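Local structure of DyP-type peroxidase (Pleurotus ostreatus PC15, 6FSK) at residues A[19-24]-A[135-140]; A[240-245]-A[381-386]. The protein is a heme b peroxidase of the dye-decolorizing (DyP) type, which probably uses hydrogen peroxide to oxidise dyes and other substrates, manganese(II) among them. The protein carries 1 engineered substitution. All blocks are in the same frame, centred on the assembly; numbering follows the deposited sequence.

Contact 1 of 2, residues A[19-24]-A[135-140]; sequences RTETYF and VIFVAG
A classic beta bulge, with R19 and T20 both facing G140, marks one end of an antiparallel strand pair formed by residues 20-24 and 135-140. G140 O accepts from two donors: R19 N at 2.9 Å, tilted 33° from the carbonyl plane, and T20 N at 3.1 Å. G140 is almost fully extended, a shape a residue without a side chain adopts easily. Beyond the bulge the ladder is regular, and T22 and F24 exchange paired N-H...O bonds with V138 and I136. These strands sit side by side in the first ferredoxin-like half of the DyP alpha+beta barrel. T22 and V138, beta-branched and suited to a strand, pack on V146 of helix 144-156, while E21, Y23, F137 and A139 project from the opposite face. There, F137 has CG between backbone N and carbonyl carbon (chi1 56°), a turn that sets its ring alongside that of Y23. The planes are 27° apart but slid, so overlap is slight: Y23 CE2 sits over the rim of one face of F137, 3.7 Å from F137 CG, and Y23 CD2 presses on F137 CB at 3.4 Å. At the edge of the same ring, E21 OE2 meets F137 CD2 at 3.3 Å, where the partly positive C-H rim probably suits an anionic oxygen; E21 OE1 forms a salt bridge with K18. An alanine in place of F137 would remove this ring, and the loss would probably open a gap beside Y23 and E21 and leave the Y23 ring less firmly held.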
ATOM      1  N   ARG A  19     -12.112  -7.287  -9.357  1.00 12.67           N
ATOM      2  CA  ARG A  19     -13.132  -7.202  -8.356  1.00 14.97           C
ATOM      3  C   ARG A  19     -12.808  -8.102  -7.152  1.00 13.90           C
ATOM      4  O   ARG A  19     -13.325  -7.875  -6.034  1.00 12.66           O
ATOM      5  CB  ARG A  19     -14.497  -7.582  -8.970  1.00 18.29           C
ATOM      6  CG  ARG A  19     -14.948  -6.480  -9.948  1.00 24.10           C
ATOM      7  CD  ARG A  19     -16.348  -6.689 -10.525  1.00 31.38           C
ATOM      8  NE  ARG A  19     -17.437  -6.847  -9.562  1.00 39.45           N
ATOM      9  CZ  ARG A  19     -17.836  -7.994  -9.000  1.00 50.46           C
ATOM     10  NH1 ARG A  19     -17.254  -9.177  -9.239  1.00 51.65           N
ATOM     11  NH2 ARG A  19     -18.846  -7.962  -8.142  1.00 57.21           N
ATOM     12  N   THR A  20     -11.985  -9.155  -7.406  1.00 12.32           N
ATOM     13  CA  THR A  20     -11.576 -10.120  -6.382  1.00 12.11           C
ATOM     14  C   THR A  20     -10.164 -10.584  -6.679  1.00 11.41           C
ATOM     15  O   THR A  20      -9.695 -10.535  -7.823  1.00 11.28           O
ATOM     16  CB  THR A  20     -12.563 -11.270  -6.216  1.00 13.01           C
ATOM     17  OG1 THR A  20     -12.237 -12.097  -5.102  1.00 13.13           O
ATOM     18  CG2 THR A  20     -12.646 -12.113  -7.489  1.00 14.77           C
ATOM     19  N   GLU A  21      -9.471 -10.968  -5.644  1.00 10.45           N
ATOM     20  CA  GLU A  21      -8.062 -11.364  -5.759  1.00 11.56           C
ATOM     21  C   GLU A  21      -7.720 -12.361  -4.686  1.00 11.70           C
ATOM     22  O   GLU A  21      -8.018 -12.126  -3.519  1.00 12.46           O
ATOM     23  CB  GLU A  21      -7.139 -10.110  -5.704  1.00 11.42           C
ATOM     24  CG  GLU A  21      -5.689 -10.364  -6.021  1.00 12.24           C
ATOM     25  CD  GLU A  21      -4.904  -9.064  -6.145  1.00 12.19           C
ATOM     26  OE1 GLU A  21      -5.280  -8.115  -5.462  1.00 13.07           O
ATOM     27  OE2 GLU A  21      -3.882  -9.068  -6.921  1.00 12.87           O
ATOM     28  N   THR A  22      -7.004 -13.430  -5.052  1.00 10.45           N
ATOM     29  CA  THR A  22      -6.459 -14.358  -4.101  1.00 11.10           C
ATOM     30  C   THR A  22      -4.942 -14.331  -4.099  1.00 10.33           C
ATOM     31  O   THR A  22      -4.302 -14.434  -5.148  1.00 11.72           O
ATOM     32  CB  THR A  22      -6.985 -15.756  -4.355  1.00 11.12           C
ATOM     33  OG1 THR A  22      -8.403 -15.748  -4.118  1.00 12.42           O
ATOM     34  CG2 THR A  22      -6.326 -16.760  -3.451  1.00 13.17           C
ATOM     35  N   TYR A  23      -4.380 -14.258  -2.881  1.00  9.28           N
ATOM     36  CA  TYR A  23      -2.959 -14.342  -2.642  1.00 10.25           C
ATOM     37  C   TYR A  23      -2.649 -15.719  -2.037  1.00 10.88           C
ATOM     38  O   TYR A  23      -3.141 -16.019  -0.929  1.00 10.82           O
ATOM     39  CB  TYR A  23      -2.410 -13.231  -1.781  1.00  9.47           C
ATOM     40  CG  TYR A  23      -2.489 -11.854  -2.354  1.00 10.58           C
ATOM     41  CD1 TYR A  23      -3.623 -11.089  -2.217  1.00 11.78           C
ATOM     42  CD2 TYR A  23      -1.361 -11.308  -3.027  1.00 10.34           C
ATOM     43  CE1 TYR A  23      -3.703  -9.793  -2.740  1.00 12.51           C
ATOM     44  CE2 TYR A  23      -1.423 -10.048  -3.587  1.00 11.08           C
ATOM     45  CZ  TYR A  23      -2.586  -9.285  -3.429  1.00 10.95           C
ATOM     46  OH  TYR A  23      -2.578  -7.981  -3.993  1.00 13.23           O
ATOM     47  N   PHE A  24      -1.914 -16.533  -2.790  1.00 10.06           N
ATOM     48  CA  PHE A  24      -1.563 -17.883  -2.403  1.00 10.74           C
ATOM     49  C   PHE A  24      -0.083 -17.920  -1.965  1.00 10.21           C
ATOM     50  O   PHE A  24       0.870 -17.796  -2.779  1.00 11.49           O
ATOM     51  CB  PHE A  24      -1.826 -18.835  -3.565  1.00 11.03           C
ATOM     52  CG  PHE A  24      -1.475 -20.266  -3.323  1.00 12.21           C
ATOM     53  CD1 PHE A  24      -2.437 -21.062  -2.669  1.00 13.45           C
ATOM     54  CD2 PHE A  24      -0.224 -20.808  -3.683  1.00 12.24           C
ATOM     55  CE1 PHE A  24      -2.146 -22.432  -2.434  1.00 16.18           C
ATOM     56  CE2 PHE A  24       0.071 -22.191  -3.430  1.00 15.07           C
ATOM     57  CZ  PHE A  24      -0.892 -22.947  -2.809  1.00 13.34           C
ATOM     58  N   VAL A 135       4.681 -15.856  -3.178  1.00 10.19           N
ATOM     59  CA  VAL A 135       3.268 -15.689  -3.367  1.00  9.85           C
ATOM     60  C   VAL A 135       2.923 -15.767  -4.834  1.00 11.59           C
ATOM     61  O   VAL A 135       3.609 -15.144  -5.645  1.00 11.17           O
ATOM     62  CB  VAL A 135       2.760 -14.376  -2.696  1.00  9.91           C
ATOM     63  CG1 VAL A 135       3.400 -13.078  -3.229  1.00 10.30           C
ATOM     64  CG2 VAL A 135       1.250 -14.241  -2.730  1.00 11.03           C
ATOM     65  N   ILE A 136       1.919 -16.506  -5.151  1.00  9.84           N
ATOM     66  CA  ILE A 136       1.258 -16.527  -6.439  1.00 11.11           C
ATOM     67  C   ILE A 136      -0.071 -15.797  -6.213  1.00 12.16           C
ATOM     68  O   ILE A 136      -0.800 -16.162  -5.293  1.00 12.93           O
ATOM     69  CB  ILE A 136       1.023 -17.956  -6.992  1.00 13.91           C
ATOM     70  CG1 ILE A 136       2.364 -18.548  -7.393  1.00 13.95           C
ATOM     71  CG2 ILE A 136       0.062 -17.924  -8.165  1.00 13.83           C
ATOM     72  CD1 ILE A 136       2.311 -20.040  -7.406  1.00 15.94           C
ATOM     73  N   PHE A 137      -0.377 -14.786  -7.021  1.00 11.02           N
ATOM     74  CA  PHE A 137      -1.624 -14.092  -6.851  1.00 10.84           C
ATOM     75  C   PHE A 137      -2.410 -13.933  -8.136  1.00 11.70           C
ATOM     76  O   PHE A 137      -1.819 -13.810  -9.201  1.00 11.83           O
ATOM     77  CB  PHE A 137      -1.520 -12.808  -6.077  1.00 11.76           C
ATOM     78  CG  PHE A 137      -0.525 -11.825  -6.657  1.00 11.33           C
ATOM     79  CD1 PHE A 137       0.821 -12.002  -6.369  1.00 12.77           C
ATOM     80  CD2 PHE A 137      -0.967 -10.633  -7.314  1.00 13.66           C
ATOM     81  CE1 PHE A 137       1.766 -11.039  -6.808  1.00 12.45           C
ATOM     82  CE2 PHE A 137      -0.017  -9.690  -7.730  1.00 12.89           C
ATOM     83  CZ  PHE A 137       1.300  -9.897  -7.471  1.00 13.15           C
ATOM     84  N   VAL A 138      -3.708 -14.060  -7.991  1.00 10.80           N
ATOM     85  CA  VAL A 138      -4.617 -14.186  -9.128  1.00 11.63           C
ATOM     86  C   VAL A 138      -5.763 -13.193  -8.899  1.00 11.52           C
ATOM     87  O   VAL A 138      -6.432 -13.199  -7.896  1.00 11.83           O
ATOM     88  CB  VAL A 138      -5.120 -15.645  -9.259  1.00 12.17           C
ATOM     89  CG1 VAL A 138      -6.046 -15.749 -10.426  1.00 13.86           C
ATOM     90  CG2 VAL A 138      -3.985 -16.613  -9.443  1.00 14.52           C
ATOM     91  N   ALA A 139      -5.966 -12.328  -9.875  1.00 12.53           N
ATOM     92  CA  ALA A 139      -6.976 -11.264  -9.832  1.00 11.77           C
ATOM     93  C   ALA A 139      -7.970 -11.409 -10.947  1.00 14.32           C
ATOM     94  O   ALA A 139      -7.616 -11.618 -12.111  1.00 14.94           O
ATOM     95  CB  ALA A 139      -6.236  -9.934 -10.007  1.00 12.66           C
ATOM     96  N   GLY A 140      -9.199 -11.127 -10.683  1.00 13.15           N
ATOM     97  CA  GLY A 140     -10.165 -11.201 -11.765  1.00 16.60           C
ATOM     98  C   GLY A 140     -11.484 -10.598 -11.377  1.00 16.49           C
ATOM     99  O   GLY A 140     -11.595  -9.915 -10.342  1.00 14.59           O
TER

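Contact 2 of 2, residues A[240-245]-A[381-386]; sequences LTFRYL and LFVCYS. With HEM (protoporphyrin IX containing Fe), chain C.
F382 and R243 form a hydrogen-bonded antiparallel pair, R243 N reaching F382 O at 2.9 Å, and from here F382 extends to the heme. Its CB rests 3.8 Å from L245 CD1 and also lies beside R243 CB. With CG anti to the backbone N (chi1 177°), the ring leaves the strand for the cofactor. On one side, CD2 passes R243 CG; on the other, CD1 is already close to the pyrrole carbons of the heme. Further out, F382 CE1 approaches HEM C2C to 3.3 Å, and at the tip F382 CZ is 3.5 Å from HEM C3C. The heme methyl CMC lies over one face of the ring, offset toward its rim. L245 adds a second apolar touch, its CD1 lying 3.7 Å from HEM CAB of a vinyl group. R243, bent at chi2 and chi3, instead carries its guanidinium off to D111 and Q102.

On the same face, T241 CB packs against C384 SG, and a water bridges T241 OG1 and C384 O; that carbonyl oxygen also accepts T241 N, so two donors grip it. The reverse face is apolar and aromatic: L240 CG lies against Y385 CE1 at 3.7 Å, its CD2 leans on V383 CG1, and F242 meets V383 CG2 and L381 CB at its ring edge. Y244 CD1 touches L381 CD2 at 3.5 Å. The phenol of Y385 is satisfied by D11. Leucine and phenylalanine offer the heme carbon surface alone, which implies that this strand pair shapes the pocket by van der Waals contact, while S194, G192, I193, R336 and R355 supply hydrogen bonds to the cofactor.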
ATOM      1  N   LEU A 240       7.635  -5.981  -3.735  1.00  9.26           N
ATOM      2  CA  LEU A 240       6.229  -6.078  -3.354  1.00  9.43           C
ATOM      3  C   LEU A 240       6.190  -6.169  -1.828  1.00  9.52           C
ATOM      4  O   LEU A 240       6.594  -7.215  -1.252  1.00  9.96           O
ATOM      5  CB  LEU A 240       5.628  -7.343  -3.950  1.00  9.65           C
ATOM      6  CG  LEU A 240       4.133  -7.514  -3.919  1.00 10.16           C
ATOM      7  CD1 LEU A 240       3.662  -8.662  -4.792  1.00 10.08           C
ATOM      8  CD2 LEU A 240       3.583  -7.690  -2.510  1.00 10.68           C
ATOM      9  N   THR A 241       5.654  -5.162  -1.166  1.00  8.25           N
ATOM     10  CA  THR A 241       5.327  -5.234   0.284  1.00  8.83           C
ATOM     11  C   THR A 241       3.888  -5.641   0.441  1.00  8.04           C
ATOM     12  O   THR A 241       2.998  -4.992  -0.092  1.00  8.36           O
ATOM     13  CB  THR A 241       5.594  -3.874   0.951  1.00  8.59           C
ATOM     14  OG1 THR A 241       6.992  -3.595   0.941  1.00  9.68           O
ATOM     15  CG2 THR A 241       5.094  -3.943   2.417  1.00  9.20           C
ATOM     16  N   PHE A 242       3.653  -6.730   1.222  1.00  8.17           N
ATOM     17  CA  PHE A 242       2.299  -7.171   1.604  1.00  8.71           C
ATOM     18  C   PHE A 242       2.067  -6.950   3.074  1.00  8.06           C
ATOM     19  O   PHE A 242       2.931  -7.328   3.867  1.00  7.76           O
ATOM     20  CB  PHE A 242       2.086  -8.639   1.289  1.00  8.92           C
ATOM     21  CG  PHE A 242       0.791  -9.170   1.811  1.00 11.60           C
ATOM     22  CD1 PHE A 242      -0.424  -8.789   1.280  1.00 15.90           C
ATOM     23  CD2 PHE A 242       0.792 -10.075   2.852  1.00 12.28           C
ATOM     24  CE1 PHE A 242      -1.622  -9.353   1.774  1.00 16.08           C
ATOM     25  CE2 PHE A 242      -0.408 -10.570   3.352  1.00 11.85           C
ATOM     26  CZ  PHE A 242      -1.564 -10.145   2.860  1.00 13.28           C
ATOM     27  N   ARG A 243       0.937  -6.324   3.425  1.00  8.19           N
ATOM     28  CA  ARG A 243       0.512  -6.122   4.831  1.00  8.41           C
ATOM     29  C   ARG A 243      -0.923  -6.509   4.966  1.00  9.00           C
ATOM     30  O   ARG A 243      -1.791  -6.024   4.245  1.00  9.46           O
ATOM     31  CB  ARG A 243       0.706  -4.674   5.296  1.00  8.91           C
ATOM     32  CG  ARG A 243       2.166  -4.212   5.193  1.00  8.87           C
ATOM     33  CD  ARG A 243       2.950  -4.521   6.453  1.00  8.38           C
ATOM     34  NE  ARG A 243       2.629  -3.741   7.641  1.00  8.52           N
ATOM     35  CZ  ARG A 243       2.881  -4.095   8.891  1.00 10.06           C
ATOM     36  NH1 ARG A 243       3.344  -5.294   9.186  1.00 10.38           N
ATOM     37  NH2 ARG A 243       2.558  -3.242   9.844  1.00  9.76           N
ATOM     38  N   TYR A 244      -1.182  -7.442   5.881  1.00  8.09           N
ATOM     39  CA  TYR A 244      -2.573  -7.893   6.110  1.00  8.58           C
ATOM     40  C   TYR A 244      -3.210  -7.055   7.196  1.00  8.84           C
ATOM     41  O   TYR A 244      -2.874  -7.250   8.402  1.00  9.80           O
ATOM     42  CB  TYR A 244      -2.479  -9.347   6.531  1.00  9.28           C
ATOM     43  CG  TYR A 244      -3.748 -10.153   6.547  1.00  9.66           C
ATOM     44  CD1 TYR A 244      -4.890  -9.760   5.941  1.00 11.11           C
ATOM     45  CD2 TYR A 244      -3.713 -11.436   7.100  1.00 11.77           C
ATOM     46  CE1 TYR A 244      -6.022 -10.585   5.893  1.00 12.49           C
ATOM     47  CE2 TYR A 244      -4.836 -12.216   7.079  1.00 13.13           C
ATOM     48  CZ  TYR A 244      -5.948 -11.824   6.455  1.00 13.29           C
ATOM     49  OH  TYR A 244      -7.084 -12.684   6.446  1.00 14.93           O
ATOM     50  N   LEU A 245      -3.900  -6.014   6.770  1.00  8.78           N
ATOM     51  CA  LEU A 245      -4.267  -4.925   7.709  1.00  8.68           C
ATOM     52  C   LEU A 245      -5.712  -4.973   8.103  1.00  9.52           C
ATOM     53  O   LEU A 245      -6.582  -4.652   7.318  1.00 10.34           O
ATOM     54  CB  LEU A 245      -3.913  -3.558   7.155  1.00  9.14           C
ATOM     55  CG  LEU A 245      -2.426  -3.377   6.889  1.00  9.21           C
ATOM     56  CD1 LEU A 245      -2.193  -1.949   6.292  1.00  9.95           C
ATOM     57  CD2 LEU A 245      -1.507  -3.513   8.084  1.00  8.70           C
ATOM     58  N   LEU A 381      -5.989  -5.670   2.161  1.00  9.00           N
ATOM     59  CA  LEU A 381      -4.764  -6.382   1.705  1.00  9.50           C
ATOM     60  C   LEU A 381      -3.869  -5.343   1.071  1.00  8.49           C
ATOM     61  O   LEU A 381      -4.040  -5.011  -0.123  1.00 10.23           O
ATOM     62  CB  LEU A 381      -5.152  -7.466   0.778  1.00  9.14           C
ATOM     63  CG  LEU A 381      -6.172  -8.507   1.251  1.00  9.51           C
ATOM     64  CD1 LEU A 381      -6.403  -9.587   0.188  1.00 10.72           C
ATOM     65  CD2 LEU A 381      -5.826  -9.065   2.614  1.00 11.18           C
ATOM     66  N   PHE A 382      -3.038  -4.740   1.906  1.00  8.58           N
ATOM     67  CA  PHE A 382      -2.166  -3.657   1.437  1.00  8.58           C
ATOM     68  C   PHE A 382      -1.024  -4.267   0.619  1.00  8.95           C
ATOM     69  O   PHE A 382      -0.331  -5.124   1.095  1.00  7.94           O
ATOM     70  CB  PHE A 382      -1.578  -2.908   2.640  1.00  9.53           C
ATOM     71  CG  PHE A 382      -0.622  -1.847   2.251  1.00 10.34           C
ATOM     72  CD1 PHE A 382      -1.041  -0.541   2.031  1.00 11.02           C
ATOM     73  CD2 PHE A 382       0.693  -2.123   2.180  1.00 11.10           C
ATOM     74  CE1 PHE A 382      -0.123   0.441   1.612  1.00 10.67           C
ATOM     75  CE2 PHE A 382       1.617  -1.112   1.848  1.00 10.92           C
ATOM     76  CZ  PHE A 382       1.186   0.148   1.559  1.00 10.31           C
ATOM     77  N   VAL A 383      -0.856  -3.784  -0.594  1.00  8.16           N
ATOM     78  CA  VAL A 383       0.259  -4.154  -1.416  1.00  8.07           C
ATOM     79  C   VAL A 383       0.884  -2.893  -2.016  1.00  7.85           C
ATOM     80  O   VAL A 383       0.130  -2.031  -2.497  1.00  8.84           O
ATOM     81  CB  VAL A 383      -0.139  -5.106  -2.565  1.00  9.39           C
ATOM     82  CG1 VAL A 383       0.957  -5.214  -3.620  1.00 10.91           C
ATOM     83  CG2 VAL A 383      -0.453  -6.463  -1.988  1.00  9.75           C
ATOM     84  N   CYS A 384       2.168  -2.701  -1.950  1.00  7.85           N
ATOM     85  CA  CYS A 384       2.809  -1.552  -2.660  1.00  8.56           C
ATOM     86  C   CYS A 384       4.110  -2.028  -3.281  1.00  8.29           C
ATOM     87  O   CYS A 384       4.754  -2.968  -2.781  1.00  8.11           O
ATOM     88  CB  CYS A 384       3.023  -0.337  -1.746  1.00  9.56           C
ATOM     89  SG  CYS A 384       4.326  -0.507  -0.536  1.00 10.45           S
ATOM     90  N   TYR A 385       4.506  -1.332  -4.310  1.00  9.54           N
ATOM     91  CA  TYR A 385       5.697  -1.544  -5.072  1.00  8.38           C
ATOM     92  C   TYR A 385       6.615  -0.359  -5.106  1.00  9.10           C
ATOM     93  O   TYR A 385       6.136   0.805  -5.255  1.00  9.56           O
ATOM     94  CB  TYR A 385       5.395  -1.870  -6.530  1.00  8.28           C
ATOM     95  CG  TYR A 385       4.609  -3.126  -6.770  1.00  9.49           C
ATOM     96  CD1 TYR A 385       5.236  -4.362  -6.842  1.00 10.06           C
ATOM     97  CD2 TYR A 385       3.229  -3.111  -6.892  1.00 10.04           C
ATOM     98  CE1 TYR A 385       4.510  -5.552  -7.042  1.00  9.63           C
ATOM     99  CE2 TYR A 385       2.503  -4.273  -7.056  1.00  9.46           C
ATOM    100  CZ  TYR A 385       3.166  -5.510  -7.164  1.00  9.15           C
ATOM    101  OH  TYR A 385       2.454  -6.658  -7.358  1.00 12.52           O
ATOM    102  N   SER A 386       7.892  -0.630  -5.072  1.00  8.50           N
ATOM    103  CA  SER A 386       8.928   0.347  -5.406  1.00  8.98           C
ATOM    104  C   SER A 386      10.248  -0.407  -5.574  1.00  9.98           C
ATOM    105  O   SER A 386      10.321  -1.610  -5.326  1.00  9.25           O
ATOM    106  CB  SER A 386       9.113   1.493  -4.443  1.00  9.11           C
ATOM    107  OG  SER A 386       9.928   1.145  -3.333  1.00  9.89           O
TER
HETATM  108  CHA HEM C 501      -3.357   7.318   0.529  1.00  9.86           C
HETATM  109  CHB HEM C 501      -6.244   4.708   3.374  1.00  8.76           C
HETATM  110  CHC HEM C 501      -2.449   2.047   4.675  1.00  8.84           C
HETATM  111  CHD HEM C 501       0.519   4.852   2.067  1.00  8.61           C
HETATM  112  C1A HEM C 501      -4.508   6.858   1.170  1.00  9.30           C
HETATM  113  C2A HEM C 501      -5.830   7.377   1.006  1.00  9.75           C
HETATM  114  C3A HEM C 501      -6.646   6.625   1.758  1.00  9.96           C
HETATM  115  C4A HEM C 501      -5.813   5.689   2.449  1.00  9.12           C
HETATM  116  CMA HEM C 501      -8.109   6.823   1.958  1.00 10.35           C
HETATM  117  CAA HEM C 501      -6.194   8.583   0.154  1.00  9.79           C
HETATM  118  CBA HEM C 501      -6.628   8.329  -1.283  1.00 11.28           C
HETATM  119  CGA HEM C 501      -5.499   7.865  -2.164  1.00 12.05           C
HETATM  120  O1A HEM C 501      -4.651   8.666  -2.563  1.00 12.34           O
HETATM  121  O2A HEM C 501      -5.474   6.652  -2.493  1.00 13.22           O
HETATM  122  C1B HEM C 501      -5.480   3.728   4.013  1.00 10.33           C
HETATM  123  C2B HEM C 501      -5.952   2.722   4.849  1.00 10.51           C
HETATM  124  C3B HEM C 501      -4.917   1.921   5.217  1.00  8.52           C
HETATM  125  C4B HEM C 501      -3.743   2.521   4.568  1.00  8.47           C
HETATM  126  CMB HEM C 501      -7.376   2.559   5.319  1.00 11.73           C
HETATM  127  CAB HEM C 501      -4.803   0.732   6.091  1.00  9.00           C
HETATM  128  CBB HEM C 501      -5.822  -0.048   6.379  1.00  8.64           C
HETATM  129  C1C HEM C 501      -1.287   2.568   4.194  1.00  8.59           C
HETATM  130  C2C HEM C 501       0.035   2.157   4.415  1.00  9.24           C
HETATM  131  C3C HEM C 501       0.897   2.948   3.713  1.00  9.19           C
HETATM  132  C4C HEM C 501       0.070   3.860   2.961  1.00  7.88           C
HETATM  133  CMC HEM C 501       0.408   0.985   5.283  1.00 10.22           C
HETATM  134  CAC HEM C 501       2.383   3.019   3.646  1.00  8.70           C
HETATM  135  CBC HEM C 501       3.197   2.630   4.649  1.00  9.94           C
HETATM  136  C1D HEM C 501      -0.342   5.717   1.384  1.00  8.40           C
HETATM  137  C2D HEM C 501       0.194   6.619   0.319  1.00  8.41           C
HETATM  138  C3D HEM C 501      -0.936   7.282  -0.140  1.00  8.91           C
HETATM  139  C4D HEM C 501      -2.039   6.821   0.686  1.00  9.28           C
HETATM  140  CMD HEM C 501       1.577   6.746  -0.180  1.00  8.16           C
HETATM  141  CAD HEM C 501      -1.009   8.385  -1.191  1.00  9.28           C
HETATM  142  CBD HEM C 501      -0.729   9.746  -0.638  1.00  9.78           C
HETATM  143  CGD HEM C 501      -0.680  10.789  -1.726  1.00  9.52           C
HETATM  144  O1D HEM C 501      -1.399  11.793  -1.491  1.00 10.65           O
HETATM  145  O2D HEM C 501      -0.080  10.576  -2.760  1.00 11.04           O
HETATM  146  NA  HEM C 501      -4.466   5.869   2.155  1.00  9.36           N
HETATM  147  NB  HEM C 501      -4.130   3.652   3.912  1.00  8.58           N
HETATM  148  NC  HEM C 501      -1.231   3.725   3.379  1.00  8.57           N
HETATM  149  ND  HEM C 501      -1.639   5.935   1.605  1.00  8.41           N
HETATM  150 FE   HEM C 501      -2.860   4.859   2.813  1.00  9.01          FE
HETATM  151  O   HOH W   1       7.316  -2.305  -1.601  1.00 10.30           O

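Overall arrangement
Contact 1 comes first along the chain and is complete before contact 2 begins, yet both belong to one antiparallel eight-stranded sheet. Strands 20-28 and 134-140 lie in one four-stranded half, strands 238-247 and 379-386 in the other, with strands 74-80 and 462-472 between the two pairs. Each half has ferredoxin-like strand order. Although their centres are about 13 Å apart, the contacts touch: Y23 OH packs against V383 CG2 at 3.3 Å, and F137 CE1 against L240 CD1 at 3.6 Å. This is consistent with a sheet that curls, so that these side chains meet in a shared core. Contact 2 alone reaches the heme; Y23 is about 13 Å from it, side chain to cofactor.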